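Local atomic coordinates of N-acetylglucosamine-6-phosphate deacetylase (Mycobacterium smegmatis, PDB entry 6FV4), a protein that probably removes the acetyl group from N-acetylglucosamine-6-phosphate in a metal-dependent hydrolysis, a step of amino-sugar metabolism. Residues B[73-79]-B[91-96]; B[84-89]-B[122-126]. The protein carries 1 engineered substitution. All coordinates share one frame; numbering follows the deposited sequence.

Contact 1. Residues B[73-79]-B[91-96]; sequences LHGGGGG and RAVALH. With ZN (zinc ion), chain H.
His96 reaches from the helix 86-98 to the glycine-rich end of the strand 63-76, and its ring makes both the hydrogen bond and the CH-pi contact. The one hydrogen bond between the segments runs from His96 NE2 to Gly75 O, 2.7 Å long with an N-H...O angle of 153°. The acceptor lies near the ring plane, but NE2 stands above the plane of the Gly75 carbonyl. The ring is also sandwiched: Leu73 CD1 sits over its centre in a CH-pi contact, 3.6 Å from the centroid of the His96 ring, while Leu95 CD2 lies nearer the rim of the opposite face. Leu73 carries CG between its backbone N and carbonyl carbon (chi1 67°), which places CD1 over the His96 ring.

Backbone packing follows. Gly76 to Gly79 form a type I' turn, closed by bonds between Gly76 and Gly79 in both directions. Its Gly76 O also receives a CA-H...O contact from Ala92 CA at 3.2 Å, and Ala92 CB rests 3.8 Å from Gly75 CA. Gly76 CA lies 4.0 Å from His96 NE2, so the glycine backbone packs closely beside the ring. Arg91, more exposed, passes the turn, with CD 3.8 Å from Gly77 O, while its NH1 forms a salt bridge with Asp87.

His74, pointing away from the helix, gives NE2 to the zinc ion at 2.1 Å alongside His72 and Glu138, the HxH arrangement of the amidohydrolase barrel. With NE2 donating to Gly75 O, His96 probably helps fix the backbone just beyond this metal ligand without touching the metal.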
# COMPACT_ATOMS: atom_id res chain seq x y z
N LEU B 73 3.69 18.15 16.66
CA LEU B 73 2.85 18.17 17.84
C LEU B 73 2.54 19.61 18.21
O LEU B 73 3.29 20.53 17.87
CB LEU B 73 3.49 17.46 19.03
CG LEU B 73 4.73 18.09 19.64
CD1 LEU B 73 4.88 17.61 21.09
CD2 LEU B 73 5.95 17.71 18.83
N HIS B 74 1.42 19.79 18.91
CA HIS B 74 0.88 21.11 19.21
C HIS B 74 1.00 21.51 20.66
O HIS B 74 0.95 22.70 20.97
CB HIS B 74 -0.59 21.17 18.78
CG HIS B 74 -0.77 21.00 17.31
ND1 HIS B 74 -0.66 22.04 16.42
CD2 HIS B 74 -1.00 19.89 16.56
CE1 HIS B 74 -0.83 21.59 15.18
NE2 HIS B 74 -1.05 20.29 15.25
N GLY B 75 1.18 20.54 21.55
CA GLY B 75 1.38 20.89 22.95
C GLY B 75 1.25 19.67 23.82
O GLY B 75 1.44 18.53 23.36
N GLY B 76 0.92 19.91 25.07
CA GLY B 76 0.75 18.86 26.05
C GLY B 76 0.90 19.38 27.45
O GLY B 76 1.40 20.48 27.69
N GLY B 77 0.44 18.57 28.40
CA GLY B 77 0.48 18.95 29.80
C GLY B 77 -0.19 20.28 30.09
O GLY B 77 0.17 20.97 31.05
N GLY B 78 -1.16 20.67 29.25
CA GLY B 78 -1.84 21.94 29.40
C GLY B 78 -1.26 23.11 28.62
O GLY B 78 -1.89 24.16 28.58
N GLY B 79 -0.09 22.96 28.01
CA GLY B 79 0.52 24.03 27.24
C GLY B 79 0.29 23.89 25.74
O GLY B 79 0.39 22.80 25.19
N ARG B 91 5.71 23.68 29.80
CA ARG B 91 4.81 22.62 30.25
C ARG B 91 4.66 21.53 29.19
O ARG B 91 4.61 20.33 29.52
CB ARG B 91 3.44 23.20 30.60
CG ARG B 91 3.39 23.89 31.95
CD ARG B 91 1.97 23.93 32.52
NE ARG B 91 1.06 24.74 31.71
CZ ARG B 91 0.89 26.06 31.85
NH1 ARG B 91 1.56 26.73 32.78
NH2 ARG B 91 0.03 26.71 31.06
N ALA B 92 4.54 21.92 27.92
CA ALA B 92 4.44 20.93 26.85
C ALA B 92 5.72 20.14 26.74
O ALA B 92 5.70 18.89 26.66
CB ALA B 92 4.12 21.62 25.52
N VAL B 93 6.86 20.83 26.77
CA VAL B 93 8.15 20.18 26.66
C VAL B 93 8.36 19.22 27.82
O VAL B 93 8.80 18.08 27.62
CB VAL B 93 9.27 21.23 26.58
CG1 VAL B 93 10.62 20.60 26.88
CG2 VAL B 93 9.25 21.90 25.21
N ALA B 94 8.03 19.65 29.04
CA ALA B 94 8.26 18.79 30.20
C ALA B 94 7.43 17.51 30.12
O ALA B 94 7.89 16.45 30.54
CB ALA B 94 7.94 19.54 31.49
N LEU B 95 6.22 17.61 29.58
CA LEU B 95 5.36 16.44 29.49
C LEU B 95 5.91 15.42 28.51
O LEU B 95 6.09 14.25 28.84
CB LEU B 95 3.94 16.83 29.08
CG LEU B 95 3.27 15.47 28.99
CD1 LEU B 95 2.64 15.09 30.31
CD2 LEU B 95 2.32 15.33 27.81
N HIS B 96 6.16 15.86 27.28
CA HIS B 96 6.62 14.93 26.25
C HIS B 96 8.03 14.43 26.54
O HIS B 96 8.33 13.26 26.26
CB HIS B 96 6.55 15.60 24.90
CG HIS B 96 5.15 15.78 24.43
ND1 HIS B 96 4.43 14.76 23.85
CD2 HIS B 96 4.30 16.84 24.52
CE1 HIS B 96 3.21 15.19 23.57
NE2 HIS B 96 3.11 16.45 23.96
ZN ZN H . -1.18 19.04 13.58

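Contact 2. Residues B[84-89]-B[122-126]; sequences ATDDET and GLARQ
Gln126 lays its amide across Asp86 and Thr89, bridging the first turn of the helix 86-98 to the helix 113-129, two neighbouring helices on the outside of the amidohydrolase barrel. Bent at chi2 (143°), the Gln126 chain turns its two amide atoms to different partners. NE2 donates to Asp86 OD1 over 2.8 Å in a nearly straight bond, 171° at the hydrogen, with OD1 in the amide plane. OE1 accepts from Thr89 OG1 at 2.7 Å, the hydroxyl approaching from above the carbonyl plane. Each end of the amide thus has its own bond, which should fix the flip of this buried group.

Asp86 is held from a second direction by Arg125, whose extended chain brings its guanidinium end-on to the carboxylate in a two-nitrogen salt bridge. NH1 lies 2.7 Å from Asp86 OD1, and NH2 2.9 Å from Asp86 OD2, where it meets the syn lone pair. OD1 therefore takes two donors, Arg125 NH1 on its syn side and Gln126 NE2 on its anti side; the charge of Arg125 would favour the ionised carboxylate.

Beside the polar network the contact is apolar. Ala84 CB packs on the helix at Gly122, 4.2 Å from its CA, and lies 4.4 Å from Leu123 CG, while Leu123 also rests on Ala106 and Leu108 of the strand 104-109. Thr85 N-caps the helix 86-98, its OG1 accepting from Glu88 N at 3.2 Å.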
# COMPACT_ATOMS: atom_id res chain seq x y z
N ALA B 84 3.05 30.50 22.40
CA ALA B 84 4.39 31.06 22.22
C ALA B 84 4.83 31.82 23.47
O ALA B 84 5.32 32.95 23.40
CB ALA B 84 4.46 31.96 20.98
N THR B 85 4.66 31.18 24.63
CA THR B 85 5.12 31.73 25.90
C THR B 85 6.02 30.71 26.57
O THR B 85 5.90 29.50 26.35
CB THR B 85 3.94 32.09 26.83
OG1 THR B 85 3.27 30.91 27.27
CG2 THR B 85 2.95 33.01 26.13
N ASP B 86 6.94 31.21 27.40
CA ASP B 86 7.87 30.34 28.11
C ASP B 86 7.14 29.34 28.99
O ASP B 86 7.59 28.20 29.15
CB ASP B 86 8.84 31.16 28.95
CG ASP B 86 9.83 31.94 28.10
OD1 ASP B 86 10.03 31.56 26.92
OD2 ASP B 86 10.42 32.92 28.59
N ASP B 87 6.01 29.76 29.57
CA ASP B 87 5.29 28.89 30.50
C ASP B 87 4.55 27.78 29.76
O ASP B 87 4.60 26.61 30.18
CB ASP B 87 4.34 29.75 31.33
CG ASP B 87 3.33 28.93 32.10
OD1 ASP B 87 3.71 27.89 32.69
OD2 ASP B 87 2.14 29.32 32.11
N GLU B 88 3.89 28.10 28.65
CA GLU B 88 3.18 27.06 27.92
C GLU B 88 4.15 26.12 27.23
O GLU B 88 3.95 24.90 27.25
CB GLU B 88 2.22 27.70 26.91
CG GLU B 88 1.19 28.58 27.58
CD GLU B 88 -0.23 28.26 27.21
OE1 GLU B 88 -0.51 27.13 26.75
OE2 GLU B 88 -1.09 29.16 27.39
N THR B 89 5.22 26.65 26.63
CA THR B 89 6.19 25.78 25.99
C THR B 89 6.88 24.89 27.01
O THR B 89 7.11 23.70 26.75
CB THR B 89 7.21 26.61 25.22
OG1 THR B 89 6.51 27.31 24.18
CG2 THR B 89 8.28 25.71 24.57
N GLY B 122 8.07 34.26 18.75
CA GLY B 122 8.18 33.74 20.10
C GLY B 122 8.69 32.31 20.17
O GLY B 122 9.45 31.95 21.09
N LEU B 123 8.28 31.45 19.24
CA LEU B 123 8.78 30.08 19.29
C LEU B 123 10.25 30.02 18.87
O LEU B 123 11.00 29.17 19.37
CB LEU B 123 7.93 29.15 18.40
CG LEU B 123 6.58 28.64 18.91
CD1 LEU B 123 6.00 27.58 17.94
CD2 LEU B 123 6.70 28.05 20.31
N ALA B 124 10.68 30.90 17.96
CA ALA B 124 12.09 30.91 17.55
C ALA B 124 13.01 31.16 18.74
O ALA B 124 14.11 30.62 18.81
CB ALA B 124 12.32 31.97 16.48
N ARG B 125 12.56 31.96 19.71
CA ARG B 125 13.35 32.19 20.91
C ARG B 125 13.47 30.92 21.74
O ARG B 125 14.52 30.64 22.34
CB ARG B 125 12.73 33.34 21.72
CG ARG B 125 13.46 33.62 23.03
CD ARG B 125 12.86 34.83 23.76
NE ARG B 125 13.17 34.73 25.18
CZ ARG B 125 12.36 34.17 26.07
NH1 ARG B 125 11.18 33.70 25.68
NH2 ARG B 125 12.72 34.09 27.35
N GLN B 126 12.41 30.12 21.79
CA GLN B 126 12.52 28.86 22.52
C GLN B 126 13.31 27.81 21.75
O GLN B 126 13.93 26.94 22.37
CB GLN B 126 11.13 28.36 22.88
CG GLN B 126 10.58 29.11 24.10
CD GLN B 126 9.12 29.36 24.00
OE1 GLN B 126 8.45 28.79 23.14
NE2 GLN B 126 8.59 30.20 24.88

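Both contacts use the helix 86-98, contact 2 at its N-terminal turn and the loop before it, contact 1 at the middle and later turns, with centres 12 Å apart. Along the chain their segments alternate: 73-79, 84-89, 91-96, then 122-126. The helix is thus fastened to the glycine-rich end of the metal-bearing strand 63-76 and to the next helix, 113-129. Glu88 joins the two regions, its OE1 lying 3.3 Å from Gly79 CA and accepting from Asn80 N. The strand 104-109 meets side chains from both contacts. Contact 1 holds the zinc ligand His74, whereas the Leu123 side chain of contact 2 is about 12 Å from the zinc ion.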